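NADPH-quinone reductase (Pediococcus pentosaceus ATCC 25745, PDB 3HA2) probably acts as an FMN-binding NAD(P)H-quinone oxidoreductase, this chain being its flavodoxin-like part. Local coordinates at residues Q44-L49 and D75-T80; V99-N104 and A141-L146. All coordinates share one frame; numbering follows the deposited sequence.

Interaction 1 (Q44-L49 and D75-T80). With SO4 (sulfate ion), chain D.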
loop_
_atom_site.group_PDB
_atom_site.type_symbol
_atom_site.label_atom_id
_atom_site.label_comp_id
_atom_site.label_asym_id
_atom_site.label_seq_id
_atom_site.Cartn_x
_atom_site.Cartn_y
_atom_site.Cartn_z
ATOM N N GLN A 44 9.085 -3.450 20.950
ATOM C CA GLN A 44 8.159 -2.537 21.630
ATOM C C GLN A 44 6.811 -2.454 20.922
ATOM O O GLN A 44 5.775 -2.459 21.588
ATOM C CB GLN A 44 8.759 -1.139 21.858
ATOM C CG GLN A 44 7.727 -0.000 22.158
ATOM C CD GLN A 44 6.985 -0.076 23.519
ATOM O OE1 GLN A 44 6.497 -1.138 23.952
ATOM N NE2 GLN A 44 6.858 1.088 24.174
ATOM N N GLU A 45 6.826 -2.381 19.588
ATOM C CA GLU A 45 5.593 -2.364 18.809
ATOM C C GLU A 45 4.807 -3.669 18.984
ATOM O O GLU A 45 3.575 -3.651 19.169
ATOM C CB GLU A 45 5.883 -2.101 17.321
ATOM C CG GLU A 45 6.575 -0.751 17.030
ATOM C CD GLU A 45 5.711 0.465 17.382
ATOM O OE1 GLU A 45 4.488 0.430 17.113
ATOM O OE2 GLU A 45 6.264 1.463 17.917
ATOM N N GLN A 46 5.512 -4.802 18.940
ATOM C CA GLN A 46 4.853 -6.096 19.162
ATOM C C GLN A 46 4.265 -6.174 20.561
ATOM O O GLN A 46 3.157 -6.685 20.745
ATOM C CB GLN A 46 5.820 -7.256 18.909
ATOM C CG GLN A 46 5.998 -7.513 17.419
ATOM C CD GLN A 46 6.993 -8.617 17.125
ATOM O OE1 GLN A 46 7.586 -9.178 18.032
ATOM N NE2 GLN A 46 7.203 -8.906 15.842
ATOM N N SER A 47 5.004 -5.651 21.539
ATOM C CA SER A 47 4.521 -5.609 22.912
ATOM C C SER A 47 3.207 -4.842 23.020
ATOM O O SER A 47 2.281 -5.297 23.686
ATOM C CB SER A 47 5.545 -4.982 23.842
ATOM O OG SER A 47 5.068 -5.072 25.173
ATOM N N LEU A 48 3.138 -3.678 22.376
ATOM C CA LEU A 48 1.910 -2.874 22.414
ATOM C C LEU A 48 0.741 -3.603 21.766
ATOM O O LEU A 48 -0.379 -3.582 22.282
ATOM C CB LEU A 48 2.136 -1.514 21.744
ATOM C CG LEU A 48 3.040 -0.537 22.503
ATOM C CD1 LEU A 48 3.262 0.706 21.640
ATOM C CD2 LEU A 48 2.415 -0.143 23.847
ATOM N N LEU A 49 0.989 -4.257 20.635
ATOM C CA LEU A 49 -0.063 -5.054 19.996
ATOM C C LEU A 49 -0.614 -6.136 20.919
ATOM O O LEU A 49 -1.837 -6.302 21.038
ATOM C CB LEU A 49 0.434 -5.678 18.700
ATOM C CG LEU A 49 0.706 -4.661 17.594
ATOM C CD1 LEU A 49 1.586 -5.319 16.544
ATOM C CD2 LEU A 49 -0.574 -4.193 16.960
ATOM N N ASP A 75 5.496 -4.248 7.303
ATOM C CA ASP A 75 6.504 -5.158 6.727
ATOM C C ASP A 75 7.453 -5.731 7.788
ATOM O O ASP A 75 7.958 -6.850 7.642
ATOM C CB ASP A 75 7.342 -4.424 5.655
ATOM C CG ASP A 75 6.556 -4.083 4.373
ATOM O OD1 ASP A 75 5.415 -4.546 4.207
ATOM O OD2 ASP A 75 7.113 -3.340 3.526
ATOM N N THR A 76 7.713 -4.961 8.840
ATOM C CA THR A 76 8.780 -5.277 9.789
ATOM C C THR A 76 8.250 -5.793 11.136
ATOM O O THR A 76 8.816 -6.711 11.725
ATOM C CB THR A 76 9.700 -4.039 9.995
ATOM O OG1 THR A 76 10.128 -3.536 8.713
ATOM C CG2 THR A 76 10.927 -4.410 10.762
ATOM N N VAL A 77 7.153 -5.202 11.612
ATOM C CA VAL A 77 6.565 -5.599 12.894
ATOM C C VAL A 77 5.736 -6.866 12.702
ATOM O O VAL A 77 5.725 -7.751 13.562
ATOM C CB VAL A 77 5.686 -4.449 13.507
ATOM C CG1 VAL A 77 4.853 -4.941 14.715
ATOM C CG2 VAL A 77 6.544 -3.277 13.920
HETATM N N MSE A 78 5.016 -6.936 11.580
HETATM C CA MSE A 78 4.118 -8.061 11.321
HETATM C C MSE A 78 4.896 -9.155 10.594
HETATM O O MSE A 78 4.758 -9.350 9.384
HETATM C CB MSE A 78 2.886 -7.635 10.517
HETATM C CG MSE A 78 2.071 -6.541 11.160
HETATM SE SE MSE A 78 1.512 -6.999 12.974
HETATM C CE MSE A 78 0.182 -5.551 13.163
ATOM N N THR A 79 5.726 -9.867 11.343
ATOM C CA THR A 79 6.489 -10.958 10.757
ATOM C C THR A 79 5.617 -12.208 10.613
ATOM O O THR A 79 4.570 -12.319 11.230
ATOM C CB THR A 79 7.728 -11.300 11.605
ATOM O OG1 THR A 79 7.313 -11.672 12.924
ATOM C CG2 THR A 79 8.680 -10.107 11.673
ATOM N N THR A 80 6.061 -13.140 9.779
ATOM C CA THR A 80 5.431 -14.451 9.687
ATOM C C THR A 80 5.352 -15.103 11.060
ATOM O O THR A 80 4.292 -15.616 11.440
ATOM C CB THR A 80 6.228 -15.347 8.723
ATOM O OG1 THR A 80 6.245 -14.712 7.443
ATOM C CG2 THR A 80 5.604 -16.710 8.592
HETATM S S SO4 D . 9.711 -13.635 9.355
HETATM O O1 SO4 D . 10.288 -14.551 8.363
HETATM O O2 SO4 D . 10.750 -12.689 9.782
HETATM O O3 SO4 D . 8.635 -12.858 8.724
HETATM O O4 SO4 D . 9.210 -14.405 10.510
HETATM O O HOH W 1 8.937 -11.187 15.018
#
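The flat side-chain amide of Gln-46 meets Val-77 with an edge. Gln-46 NE2 donates to Val-77 O at 3.0 Å. The bond is nearly straight, 170° at the hydrogen, and uses a lone pair in the carbonyl plane. Val-77 O sits within 4° of the Gln-46 amide plane. NE2 also donates to a water that bonds Thr-79 OG1. Two partners therefore fix the rotation of the amide. The stretched-out Gln-46 chain (chi2 178°) carries NE2 to the carbonyl as its CG passes Val-77 CG1. Val-77 wedges its two branches against helix 42-50. Val-77 CG2 rests on Glu-45 CB at 3.7 Å. Val-77 CG1 meets Leu-49 CD1 tip to tip at 3.8 Å. The selenomethionine Met-78 bends back so that Met-78 CE reaches Leu-49 CD1 at 3.7 Å. The carboxylate of Glu-45 turns away to His-34 and Trp-73. Thr-79 OG1 caps Phe-82 N, and a sulfate, probably from the crystallisation liquor, accepts from Thr-80 N and Lys-81 N. The contact joins helix 42-50 to the C-terminal end of helix 68-77, both flanking the parallel sheet of the flavodoxin-like alpha/beta fold. Phe-82 of helix 80-83 packs on Gln-46 and Leu-49, and Leu-4 of strand 3-7 touches Leu-49.

Interaction 2 (V99-N104 and A141-L146)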
loop_
_atom_site.group_PDB
_atom_site.type_symbol
_atom_site.label_atom_id
_atom_site.label_comp_id
_atom_site.label_asym_id
_atom_site.label_seq_id
_atom_site.Cartn_x
_atom_site.Cartn_y
_atom_site.Cartn_z
ATOM N N VAL A 99 -8.992 6.588 8.145
ATOM C CA VAL A 99 -8.260 7.071 6.972
ATOM C C VAL A 99 -8.764 8.439 6.546
ATOM O O VAL A 99 -9.958 8.627 6.342
ATOM C CB VAL A 99 -8.289 6.037 5.784
ATOM C CG1 VAL A 99 -9.740 5.640 5.391
ATOM C CG2 VAL A 99 -7.515 6.574 4.592
ATOM N N SER A 100 -7.860 9.408 6.462
ATOM C CA SER A 100 -8.285 10.762 6.145
ATOM C C SER A 100 -7.890 11.105 4.711
ATOM O O SER A 100 -6.866 10.610 4.196
ATOM C CB SER A 100 -7.733 11.759 7.173
ATOM O OG SER A 100 -6.328 11.752 7.150
ATOM N N THR A 101 -8.738 11.887 4.045
ATOM C CA THR A 101 -8.477 12.292 2.666
ATOM C C THR A 101 -8.753 13.795 2.537
ATOM O O THR A 101 -9.540 14.330 3.281
ATOM C CB THR A 101 -9.367 11.528 1.630
ATOM O OG1 THR A 101 -10.637 12.175 1.504
ATOM C CG2 THR A 101 -9.589 10.079 2.010
ATOM N N GLY A 102 -8.073 14.454 1.605
ATOM C CA GLY A 102 -8.364 15.836 1.246
ATOM C C GLY A 102 -9.404 15.925 0.130
ATOM O O GLY A 102 -9.730 17.022 -0.331
ATOM N N ASP A 103 -9.908 14.775 -0.317
ATOM C CA ASP A 103 -10.936 14.722 -1.361
ATOM C C ASP A 103 -12.316 14.527 -0.766
ATOM O O ASP A 103 -12.463 13.900 0.287
ATOM C CB ASP A 103 -10.653 13.558 -2.324
ATOM C CG ASP A 103 -9.288 13.654 -2.966
ATOM O OD1 ASP A 103 -9.008 14.682 -3.618
ATOM O OD2 ASP A 103 -8.493 12.702 -2.818
ATOM N N ASN A 104 -13.331 15.051 -1.454
ATOM C CA ASN A 104 -14.709 14.818 -1.069
ATOM C C ASN A 104 -14.999 13.318 -1.073
ATOM O O ASN A 104 -14.539 12.594 -1.957
ATOM C CB ASN A 104 -15.669 15.548 -2.009
ATOM C CG ASN A 104 -17.075 15.601 -1.468
ATOM O OD1 ASN A 104 -17.772 14.593 -1.430
ATOM N ND2 ASN A 104 -17.511 16.791 -1.038
ATOM N N ALA A 141 -13.849 6.568 7.479
ATOM C CA ALA A 141 -13.250 7.475 6.479
ATOM C C ALA A 141 -13.526 8.922 6.876
ATOM O O ALA A 141 -14.661 9.274 7.240
ATOM C CB ALA A 141 -13.776 7.168 5.064
ATOM N N VAL A 142 -12.479 9.743 6.828
ATOM C CA VAL A 142 -12.542 11.129 7.282
ATOM C C VAL A 142 -12.175 12.006 6.086
ATOM O O VAL A 142 -11.008 12.126 5.736
ATOM C CB VAL A 142 -11.568 11.361 8.464
ATOM C CG1 VAL A 142 -11.574 12.818 8.921
ATOM C CG2 VAL A 142 -11.910 10.428 9.638
ATOM N N HIS A 143 -13.181 12.642 5.489
ATOM C CA HIS A 143 -12.989 13.392 4.253
ATOM C C HIS A 143 -13.022 14.907 4.491
ATOM O O HIS A 143 -14.037 15.445 4.926
ATOM C CB HIS A 143 -14.062 13.009 3.244
ATOM C CG HIS A 143 -13.996 11.589 2.788
ATOM N ND1 HIS A 143 -14.934 10.648 3.155
ATOM C CD2 HIS A 143 -13.127 10.955 1.972
ATOM C CE1 HIS A 143 -14.641 9.493 2.591
ATOM N NE2 HIS A 143 -13.554 9.651 1.862
ATOM N N GLN A 144 -11.890 15.564 4.231
ATOM C CA GLN A 144 -11.765 17.045 4.299
ATOM C C GLN A 144 -12.078 17.584 5.691
ATOM O O GLN A 144 -12.786 18.586 5.849
ATOM C CB GLN A 144 -12.619 17.725 3.225
ATOM C CG GLN A 144 -12.216 17.321 1.794
ATOM C CD GLN A 144 -13.055 17.989 0.704
ATOM O OE1 GLN A 144 -14.238 18.268 0.876
ATOM N NE2 GLN A 144 -12.421 18.249 -0.433
ATOM N N PHE A 145 -11.517 16.924 6.704
ATOM C CA PHE A 145 -11.862 17.248 8.081
ATOM C C PHE A 145 -11.754 18.734 8.390
ATOM O O PHE A 145 -12.640 19.297 9.032
ATOM C CB PHE A 145 -11.007 16.481 9.083
ATOM C CG PHE A 145 -11.331 16.816 10.505
ATOM C CD1 PHE A 145 -12.386 16.182 11.160
ATOM C CD2 PHE A 145 -10.614 17.791 11.179
ATOM C CE1 PHE A 145 -12.698 16.506 12.484
ATOM C CE2 PHE A 145 -10.937 18.137 12.493
ATOM C CZ PHE A 145 -11.985 17.490 13.143
ATOM N N LEU A 146 -10.668 19.357 7.948
ATOM C CA LEU A 146 -10.422 20.766 8.302
ATOM C C LEU A 146 -11.385 21.736 7.632
ATOM O O LEU A 146 -11.508 22.870 8.081
ATOM C CB LEU A 146 -8.978 21.186 7.979
ATOM C CG LEU A 146 -7.871 20.625 8.874
ATOM C CD1 LEU A 146 -6.528 21.063 8.309
ATOM C CD2 LEU A 146 -8.033 21.075 10.328
HETATM O O HOH W 2 -9.549 14.890 6.382
HETATM O O HOH W 3 -15.957 19.222 -0.768
#
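Strands 94-101 and 135-143 pair in parallel at one edge of the sheet, with Val-99 beside Ala-141, Ser-100 beside Val-142 and Thr-101 beside His-143. Val-142 N donates to Val-99 O at 2.8 Å, and Val-142 O accepts from Thr-101 N at 2.8 Å. The ladder closes past the strand end, where Gln-144 N meets Thr-101 O at 2.8 Å and 169°. A water joins Thr-101 O to Phe-145 N. Gln-144 then reaches back over the turn after strand 94-101, its chain running out straight (chi2 -180°). Gln-144 NE2 donates to Gly-102 O at 3.0 Å from above the carbonyl plane. Gln-144 OE1 takes a bond from a water at 2.6 Å. That water also accepts from Asn-104 ND2; the two amide planes stand 77° apart. Asn-104 OD1 bonds Asn-106 N. With an alanine at position Gln-144, Gly-102 O would probably lose this donor and the water bridge to Asn-104 would be broken. Val-142 packs on Leu-156 of helix 150-165 and Phe-21 of helix 18-25. The pair closes one edge of the 2-1-3-4-5 sheet of the flavodoxin-like fold; in this family loops at the C-terminal strand ends form the flavin site, so these probably lie near it.

How the interactions relate
Interactions 1 and 2 lie on opposite sides of the chain's centre. Their centres are about 28 Å apart and their nearest atoms about 16 Å, so they do not meet. Both segments of interaction 1 precede those of interaction 2 in the sequence. Both belong to one flavodoxin-like fold, a five-stranded parallel sheet packed with helices. Interaction 1 joins helices 42-50 and 68-77, which are linked through strand 54-60. It fixes helix packing next to the second subunit, whose Trp-63 and Ala-68 reach the 75-80 side. Interaction 2 holds edge strand 135-143 and the loops after the paired strands, probably near the flavin site. No other chain of the assembly touches its segments.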